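Local coordinates for putative cell adhesion protein (Bacteroides fragilis, PDB 4H40) that is probably a fimbrillin-like pilus subunit, with a putative role in cell adhesion, at residues Q180-V194 with L291-I305. Numbering follows the deposited sequence.
Sequences QTARMQFTVRAGEGV and LTAGHSYNYTATVKI
Phe186 and Tyr299 lie side by side on neighbouring parallel strands, 182-190 and 296-305, in a β-sandwich domain of this fimbrillin-like protein. Their ring planes are 21° apart but slid past each other, so contact is made at Phe186 CE1 and Tyr299 CD1, 3.7 Å apart. This face is the tightly packed one: the selenomethionine Met184, bent at its last torsion (chi3 90°), sets CE 3.8 Å from Tyr299 CE1, and Val188 CG1 meets Val303 CG2. Ile206 and Leu197 of strand 197-207, in the other sheet, cover Met184, Phe186 and Val188. Backbone bonds alternate between the strands from Arg183 N to His295 O through Gly191 N to Val303 O. The other face, with Arg183, Gln185, Thr187 and Arg189, is the looser, polar solvent side, partly exposed and most open at Arg189. There Thr300 CG2 sits over the centre of one face of the Arg189 guanidinium, 3.7 Å above its plane. Arg183 NH2 reaches along its own strand to Gln185 OE1, in the guanidinium plane, while a water accepts from Arg183 NE and donates to Asn298 OD1. A second water joins Gln185 NE2 and Thr187 OG1, and donates to Tyr299 O at 3.0 Å.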
ATOM      1  N   GLN B 180       2.351  14.026  20.565  1.00 42.69           N
ATOM      2  CA  GLN B 180       3.780  13.741  20.546  1.00 43.49           C
ATOM      3  C   GLN B 180       4.070  12.416  19.897  1.00 49.67           C
ATOM      4  O   GLN B 180       5.212  12.169  19.512  1.00 53.21           O
ATOM      5  CB  GLN B 180       4.358  13.784  21.975  1.00 45.28           C
ATOM      6  CG  GLN B 180       4.229  15.162  22.641  1.00 43.64           C
ATOM      7  CD  GLN B 180       4.710  16.287  21.756  1.00 53.92           C
ATOM      8  OE1 GLN B 180       5.902  16.432  21.482  1.00 54.02           O
ATOM      9  NE2 GLN B 180       3.782  17.052  21.218  1.00 38.68           N
ATOM     10  N   THR B 181       3.032  11.596  19.721  1.00 45.22           N
ATOM     11  CA  THR B 181       3.167  10.275  19.124  1.00 45.26           C
ATOM     12  C   THR B 181       2.394  10.161  17.812  1.00 50.41           C
ATOM     13  O   THR B 181       1.547  10.998  17.489  1.00 50.18           O
ATOM     14  CB  THR B 181       2.688   9.154  20.093  1.00 45.86           C
ATOM     15  OG1 THR B 181       1.285   9.133  20.129  1.00 45.94           O
ATOM     16  CG2 THR B 181       3.181   9.309  21.472  1.00 44.69           C
ATOM     17  N   ALA B 182       2.657   9.076  17.084  1.00 45.87           N
ATOM     18  CA  ALA B 182       1.908   8.745  15.899  1.00 44.69           C
ATOM     19  C   ALA B 182       0.691   7.955  16.352  1.00 48.91           C
ATOM     20  O   ALA B 182       0.628   7.512  17.509  1.00 50.30           O
ATOM     21  CB  ALA B 182       2.778   7.917  14.957  1.00 46.17           C
ATOM     22  N   ARG B 183      -0.271   7.772  15.463  1.00 43.53           N
ATOM     23  CA  ARG B 183      -1.473   7.010  15.727  1.00 41.12           C
ATOM     24  C   ARG B 183      -1.725   6.063  14.579  1.00 43.02           C
ATOM     25  O   ARG B 183      -1.585   6.448  13.421  1.00 45.09           O
ATOM     26  CB  ARG B 183      -2.660   7.954  15.921  1.00 38.87           C
ATOM     27  CG  ARG B 183      -3.966   7.224  16.186  1.00 43.09           C
ATOM     28  CD  ARG B 183      -5.101   8.178  16.412  1.00 44.44           C
ATOM     29  NE  ARG B 183      -6.357   7.589  15.986  1.00 50.57           N
ATOM     30  CZ  ARG B 183      -7.412   7.438  16.775  1.00 75.33           C
ATOM     31  NH1 ARG B 183      -7.368   7.848  18.041  1.00 68.92           N
ATOM     32  NH2 ARG B 183      -8.527   6.891  16.304  1.00 58.21           N
HETATM   33  N   MSE B 184      -2.093   4.827  14.890  1.00 36.03           N
HETATM   34  CA  MSE B 184      -2.470   3.830  13.895  1.00 33.80           C
HETATM   35  C   MSE B 184      -3.910   3.445  14.168  1.00 39.91           C
HETATM   36  O   MSE B 184      -4.304   3.317  15.331  1.00 40.20           O
HETATM   37  CB  MSE B 184      -1.544   2.615  13.886  1.00 35.37           C
HETATM   38  CG  MSE B 184      -0.152   2.959  13.400  1.00 43.26           C
HETATM   39 SE   MSE B 184       1.037   1.443  13.108  0.75 53.64          SE
HETATM   40  CE  MSE B 184       0.599   1.102  11.267  1.00 50.43           C
ATOM     41  N   GLN B 185      -4.724   3.364  13.110  1.00 35.52           N
ATOM     42  CA  GLN B 185      -6.101   2.969  13.239  1.00 34.47           C
ATOM     43  C   GLN B 185      -6.442   1.927  12.195  1.00 41.36           C
ATOM     44  O   GLN B 185      -6.050   2.061  11.050  1.00 42.50           O
ATOM     45  CB  GLN B 185      -7.008   4.173  13.120  1.00 35.36           C
ATOM     46  CG  GLN B 185      -8.423   3.821  13.434  1.00 43.73           C
ATOM     47  CD  GLN B 185      -9.310   4.973  13.201  1.00 55.62           C
ATOM     48  OE1 GLN B 185      -9.570   5.756  14.104  1.00 57.04           O
ATOM     49  NE2 GLN B 185      -9.808   5.083  11.992  1.00 37.23           N
ATOM     50  N   PHE B 186      -7.172   0.887  12.603  1.00 37.80           N
ATOM     51  CA  PHE B 186      -7.643  -0.205  11.772  1.00 36.21           C
ATOM     52  C   PHE B 186      -9.168  -0.305  11.920  1.00 40.28           C
ATOM     53  O   PHE B 186      -9.689  -0.421  13.034  1.00 38.15           O
ATOM     54  CB  PHE B 186      -6.942  -1.530  12.149  1.00 38.14           C
ATOM     55  CG  PHE B 186      -5.427  -1.397  12.223  1.00 40.50           C
ATOM     56  CD1 PHE B 186      -4.640  -1.537  11.083  1.00 44.24           C
ATOM     57  CD2 PHE B 186      -4.800  -1.085  13.412  1.00 41.96           C
ATOM     58  CE1 PHE B 186      -3.267  -1.344  11.136  1.00 44.77           C
ATOM     59  CE2 PHE B 186      -3.417  -0.887  13.461  1.00 44.52           C
ATOM     60  CZ  PHE B 186      -2.666  -1.000  12.325  1.00 43.21           C
ATOM     61  N   THR B 187      -9.875  -0.143  10.785  1.00 37.65           N
ATOM     62  CA  THR B 187     -11.300  -0.355  10.662  1.00 37.59           C
ATOM     63  C   THR B 187     -11.419  -1.694   9.954  1.00 41.85           C
ATOM     64  O   THR B 187     -10.864  -1.843   8.852  1.00 40.97           O
ATOM     65  CB  THR B 187     -11.997   0.804   9.936  1.00 45.23           C
ATOM     66  OG1 THR B 187     -11.767   2.027  10.641  1.00 50.13           O
ATOM     67  CG2 THR B 187     -13.484   0.576   9.794  1.00 39.60           C
ATOM     68  N   VAL B 188     -12.020  -2.701  10.634  1.00 37.88           N
ATOM     69  CA  VAL B 188     -12.225  -4.050  10.057  1.00 36.74           C
ATOM     70  C   VAL B 188     -13.700  -4.209   9.732  1.00 39.55           C
ATOM     71  O   VAL B 188     -14.531  -4.221  10.643  1.00 38.66           O
ATOM     72  CB  VAL B 188     -11.729  -5.209  10.952  1.00 38.88           C
ATOM     73  CG1 VAL B 188     -11.860  -6.531  10.225  1.00 39.52           C
ATOM     74  CG2 VAL B 188     -10.298  -4.979  11.437  1.00 37.19           C
ATOM     75  N   ARG B 189     -14.030  -4.299   8.441  1.00 35.70           N
ATOM     76  CA  ARG B 189     -15.408  -4.434   7.986  1.00 36.26           C
ATOM     77  C   ARG B 189     -15.824  -5.890   7.836  1.00 43.35           C
ATOM     78  O   ARG B 189     -14.996  -6.746   7.521  1.00 42.78           O
ATOM     79  CB  ARG B 189     -15.581  -3.729   6.654  1.00 36.93           C
ATOM     80  CG  ARG B 189     -15.567  -2.219   6.709  1.00 44.73           C
ATOM     81  CD  ARG B 189     -15.724  -1.667   5.320  1.00 60.62           C
ATOM     82  NE  ARG B 189     -15.712  -0.204   5.313  1.00 83.26           N
ATOM     83  CZ  ARG B 189     -15.336   0.542   4.275  1.00106.20           C
ATOM     84  NH1 ARG B 189     -14.926  -0.030   3.145  1.00 94.33           N
ATOM     85  NH2 ARG B 189     -15.352   1.866   4.364  1.00 97.45           N
ATOM     86  N   ALA B 190     -17.115  -6.168   8.049  1.00 42.79           N
ATOM     87  CA  ALA B 190     -17.694  -7.500   7.883  1.00 44.16           C
ATOM     88  C   ALA B 190     -18.233  -7.596   6.459  1.00 54.14           C
ATOM     89  O   ALA B 190     -19.243  -6.956   6.121  1.00 55.21           O
ATOM     90  CB  ALA B 190     -18.791  -7.727   8.902  1.00 45.23           C
ATOM     91  N   GLY B 191     -17.482  -8.289   5.612  1.00 52.90           N
ATOM     92  CA  GLY B 191     -17.793  -8.444   4.198  1.00 55.30           C
ATOM     93  C   GLY B 191     -18.685  -9.625   3.886  1.00 64.44           C
ATOM     94  O   GLY B 191     -19.397 -10.128   4.764  1.00 65.90           O
ATOM     95  N   GLU B 192     -18.626 -10.084   2.630  1.00 62.53           N
ATOM     96  CA  GLU B 192     -19.425 -11.173   2.092  1.00 64.44           C
ATOM     97  C   GLU B 192     -19.259 -12.445   2.934  1.00 66.65           C
ATOM     98  O   GLU B 192     -18.139 -12.948   3.098  1.00 66.59           O
ATOM     99  CB  GLU B 192     -19.051 -11.423   0.617  1.00 67.71           C
ATOM    100  CG  GLU B 192     -20.002 -12.341  -0.133  1.00 85.81           C
ATOM    101  CD  GLU B 192     -21.005 -11.691  -1.069  1.00121.83           C
ATOM    102  OE1 GLU B 192     -21.187 -10.453  -0.998  1.00127.46           O
ATOM    103  OE2 GLU B 192     -21.620 -12.432  -1.873  1.00116.74           O
ATOM    104  N   GLY B 193     -20.385 -12.899   3.492  1.00 61.00           N
ATOM    105  CA  GLY B 193     -20.486 -14.115   4.287  1.00 60.06           C
ATOM    106  C   GLY B 193     -20.102 -13.982   5.743  1.00 60.09           C
ATOM    107  O   GLY B 193     -20.097 -14.982   6.461  1.00 60.36           O
ATOM    108  N   VAL B 194     -19.756 -12.763   6.193  1.00 52.76           N
ATOM    109  CA  VAL B 194     -19.353 -12.523   7.586  1.00 49.97           C
ATOM    110  C   VAL B 194     -20.563 -12.031   8.345  1.00 55.88           C
ATOM    111  O   VAL B 194     -21.124 -10.979   8.030  1.00 57.75           O
ATOM    112  CB  VAL B 194     -18.137 -11.571   7.708  1.00 50.12           C
ATOM    113  CG1 VAL B 194     -17.769 -11.345   9.172  1.00 48.17           C
ATOM    114  CG2 VAL B 194     -16.940 -12.129   6.936  1.00 48.78           C
ATOM    115  N   LEU B 291       6.490   7.048  10.344  1.00 57.27           N
ATOM    116  CA  LEU B 291       5.459   7.394  11.327  1.00 52.71           C
ATOM    117  C   LEU B 291       5.965   8.573  12.136  1.00 56.10           C
ATOM    118  O   LEU B 291       7.037   8.485  12.750  1.00 56.44           O
ATOM    119  CB  LEU B 291       5.152   6.159  12.205  1.00 51.12           C
ATOM    120  CG  LEU B 291       4.881   4.800  11.471  1.00 54.61           C
ATOM    121  CD1 LEU B 291       4.679   3.639  12.465  1.00 54.65           C
ATOM    122  CD2 LEU B 291       3.678   4.882  10.570  1.00 52.70           C
ATOM    123  N   THR B 292       5.279   9.718  12.031  1.00 51.52           N
ATOM    124  CA  THR B 292       5.700  10.927  12.748  1.00 51.84           C
ATOM    125  C   THR B 292       4.602  11.402  13.734  1.00 54.16           C
ATOM    126  O   THR B 292       3.437  11.008  13.620  1.00 52.42           O
ATOM    127  CB  THR B 292       6.112  12.038  11.767  1.00 64.36           C
ATOM    128  OG1 THR B 292       5.047  12.322  10.862  1.00 63.71           O
ATOM    129  CG2 THR B 292       7.304  11.665  10.952  1.00 69.67           C
ATOM    130  N   ALA B 293       5.009  12.257  14.701  1.00 50.42           N
ATOM    131  CA  ALA B 293       4.190  12.846  15.750  1.00 48.15           C
ATOM    132  C   ALA B 293       3.062  13.651  15.177  1.00 53.34           C
ATOM    133  O   ALA B 293       3.299  14.466  14.299  1.00 55.08           O
ATOM    134  CB  ALA B 293       5.049  13.738  16.625  1.00 49.50           C
ATOM    135  N   GLY B 294       1.856  13.445  15.699  1.00 50.22           N
ATOM    136  CA  GLY B 294       0.667  14.192  15.305  1.00 49.60           C
ATOM    137  C   GLY B 294      -0.053  13.675  14.080  1.00 52.79           C
ATOM    138  O   GLY B 294      -1.020  14.297  13.653  1.00 50.69           O
ATOM    139  N   HIS B 295       0.385  12.515  13.520  1.00 50.30           N
ATOM    140  CA  HIS B 295      -0.240  11.937  12.324  1.00 49.34           C
ATOM    141  C   HIS B 295      -0.915  10.606  12.574  1.00 51.14           C
ATOM    142  O   HIS B 295      -0.517   9.862  13.472  1.00 49.21           O
ATOM    143  CB  HIS B 295       0.769  11.773  11.201  1.00 51.22           C
ATOM    144  CG  HIS B 295       1.270  13.083  10.687  1.00 55.72           C
ATOM    145  ND1 HIS B 295       2.590  13.433  10.805  1.00 58.06           N
ATOM    146  CD2 HIS B 295       0.596  14.101  10.096  1.00 57.45           C
ATOM    147  CE1 HIS B 295       2.690  14.634  10.265  1.00 58.00           C
ATOM    148  NE2 HIS B 295       1.515  15.085   9.843  1.00 58.18           N
ATOM    149  N   SER B 296      -1.962  10.323  11.770  1.00 48.04           N
ATOM    150  CA  SER B 296      -2.759   9.096  11.803  1.00 46.28           C
ATOM    151  C   SER B 296      -2.460   8.260  10.593  1.00 51.52           C
ATOM    152  O   SER B 296      -2.432   8.770   9.478  1.00 53.31           O
ATOM    153  CB  SER B 296      -4.248   9.404  11.841  1.00 47.47           C
ATOM    154  OG  SER B 296      -4.669   9.939  13.082  1.00 54.23           O
ATOM    155  N   TYR B 297      -2.247   6.973  10.814  1.00 46.12           N
ATOM    156  CA  TYR B 297      -1.960   6.014   9.766  1.00 45.33           C
ATOM    157  C   TYR B 297      -3.130   5.055   9.826  1.00 50.15           C
ATOM    158  O   TYR B 297      -3.180   4.172  10.683  1.00 50.01           O
ATOM    159  CB  TYR B 297      -0.546   5.390   9.975  1.00 45.60           C
ATOM    160  CG  TYR B 297       0.519   6.470   9.988  1.00 44.70           C
ATOM    161  CD1 TYR B 297       0.832   7.154  11.163  1.00 44.28           C
ATOM    162  CD2 TYR B 297       1.103   6.910   8.806  1.00 46.41           C
ATOM    163  CE1 TYR B 297       1.718   8.224  11.166  1.00 42.09           C
ATOM    164  CE2 TYR B 297       2.012   7.964   8.802  1.00 48.79           C
ATOM    165  CZ  TYR B 297       2.282   8.648   9.978  1.00 57.84           C
ATOM    166  OH  TYR B 297       3.187   9.685   9.972  1.00 65.83           O
ATOM    167  N   ASN B 298      -4.178   5.409   9.064  1.00 47.08           N
ATOM    168  CA  ASN B 298      -5.471   4.730   8.970  1.00 45.54           C
ATOM    169  C   ASN B 298      -5.503   3.664   7.902  1.00 47.77           C
ATOM    170  O   ASN B 298      -5.074   3.898   6.800  1.00 48.46           O
ATOM    171  CB  ASN B 298      -6.543   5.752   8.654  1.00 42.31           C
ATOM    172  CG  ASN B 298      -6.502   6.907   9.595  1.00 55.53           C
ATOM    173  OD1 ASN B 298      -6.281   6.730  10.796  1.00 49.95           O
ATOM    174  ND2 ASN B 298      -6.679   8.115   9.066  1.00 49.60           N
ATOM    175  N   TYR B 299      -6.013   2.505   8.245  1.00 44.03           N
ATOM    176  CA  TYR B 299      -6.172   1.351   7.376  1.00 44.46           C
ATOM    177  C   TYR B 299      -7.629   0.916   7.422  1.00 48.21           C
ATOM    178  O   TYR B 299      -8.285   1.130   8.443  1.00 46.67           O
ATOM    179  CB  TYR B 299      -5.249   0.217   7.820  1.00 45.87           C
ATOM    180  CG  TYR B 299      -3.786   0.513   7.566  1.00 48.70           C
ATOM    181  CD1 TYR B 299      -3.037   1.276   8.465  1.00 48.74           C
ATOM    182  CD2 TYR B 299      -3.135  -0.003   6.445  1.00 50.45           C
ATOM    183  CE1 TYR B 299      -1.692   1.558   8.226  1.00 47.40           C
ATOM    184  CE2 TYR B 299      -1.788   0.245   6.216  1.00 51.24           C
ATOM    185  CZ  TYR B 299      -1.082   1.061   7.085  1.00 57.58           C
ATOM    186  OH  TYR B 299       0.225   1.352   6.801  1.00 61.31           O
ATOM    187  N   THR B 300      -8.161   0.403   6.287  1.00 45.54           N
ATOM    188  CA  THR B 300      -9.536  -0.105   6.185  1.00 44.83           C
ATOM    189  C   THR B 300      -9.415  -1.512   5.618  1.00 48.61           C
ATOM    190  O   THR B 300      -8.906  -1.708   4.510  1.00 49.71           O
ATOM    191  CB  THR B 300     -10.459   0.851   5.429  1.00 45.13           C
ATOM    192  OG1 THR B 300     -10.265   2.148   5.991  1.00 58.99           O
ATOM    193  CG2 THR B 300     -11.895   0.533   5.628  1.00 34.35           C
ATOM    194  N   ALA B 301      -9.739  -2.498   6.452  1.00 41.64           N
ATOM    195  CA  ALA B 301      -9.624  -3.883   6.051  1.00 40.52           C
ATOM    196  C   ALA B 301     -11.035  -4.529   5.958  1.00 44.83           C
ATOM    197  O   ALA B 301     -11.930  -4.124   6.694  1.00 43.71           O
ATOM    198  CB  ALA B 301      -8.726  -4.628   7.034  1.00 39.87           C
ATOM    199  N   THR B 302     -11.243  -5.492   5.036  1.00 41.19           N
ATOM    200  CA  THR B 302     -12.521  -6.182   4.913  1.00 41.50           C
ATOM    201  C   THR B 302     -12.294  -7.669   5.010  1.00 47.96           C
ATOM    202  O   THR B 302     -11.461  -8.193   4.290  1.00 49.73           O
ATOM    203  CB  THR B 302     -13.217  -5.810   3.599  1.00 46.79           C
ATOM    204  OG1 THR B 302     -13.378  -4.400   3.542  1.00 48.69           O
ATOM    205  CG2 THR B 302     -14.554  -6.486   3.435  1.00 38.64           C
ATOM    206  N   VAL B 303     -13.046  -8.349   5.874  1.00 46.18           N
ATOM    207  CA  VAL B 303     -13.000  -9.809   6.001  1.00 46.82           C
ATOM    208  C   VAL B 303     -14.067 -10.385   5.059  1.00 55.99           C
ATOM    209  O   VAL B 303     -15.241 -10.044   5.185  1.00 56.19           O
ATOM    210  CB  VAL B 303     -13.166 -10.295   7.462  1.00 48.15           C
ATOM    211  CG1 VAL B 303     -13.004 -11.807   7.554  1.00 48.12           C
ATOM    212  CG2 VAL B 303     -12.158  -9.622   8.364  1.00 46.47           C
ATOM    213  N   LYS B 304     -13.648 -11.204   4.089  1.00 57.13           N
ATOM    214  CA  LYS B 304     -14.521 -11.814   3.076  1.00 60.24           C
ATOM    215  C   LYS B 304     -14.447 -13.322   3.106  1.00 70.89           C
ATOM    216  O   LYS B 304     -13.415 -13.857   3.492  1.00 71.52           O
ATOM    217  CB  LYS B 304     -14.067 -11.359   1.667  1.00 62.92           C
ATOM    218  CG  LYS B 304     -14.590 -10.007   1.221  1.00 80.58           C
ATOM    219  CD  LYS B 304     -13.949  -9.549  -0.081  1.00 90.31           C
ATOM    220  CE  LYS B 304     -14.229  -8.087  -0.347  1.00100.03           C
ATOM    221  NZ  LYS B 304     -13.378  -7.525  -1.434  1.00109.03           N
ATOM    222  N   ILE B 305     -15.504 -14.006   2.629  1.00 71.64           N
ATOM    223  CA  ILE B 305     -15.528 -15.456   2.382  1.00 74.00           C
ATOM    224  C   ILE B 305     -15.541 -15.625   0.853  1.00 83.42           C
ATOM    225  O   ILE B 305     -16.520 -15.211   0.215  1.00 83.15           O
ATOM    226  CB  ILE B 305     -16.692 -16.238   3.060  1.00 77.51           C
ATOM    227  CG1 ILE B 305     -16.960 -15.828   4.537  1.00 76.65           C
ATOM    228  CG2 ILE B 305     -16.534 -17.754   2.868  1.00 79.13           C
ATOM    229  CD1 ILE B 305     -15.927 -16.169   5.582  1.00 77.67           C
TER
HETATM  230  O   HOH W   1      -7.028   7.608  13.111  1.00 65.01           O
HETATM  231  O   HOH W   2      -9.642   3.455   9.756  1.00 41.18           O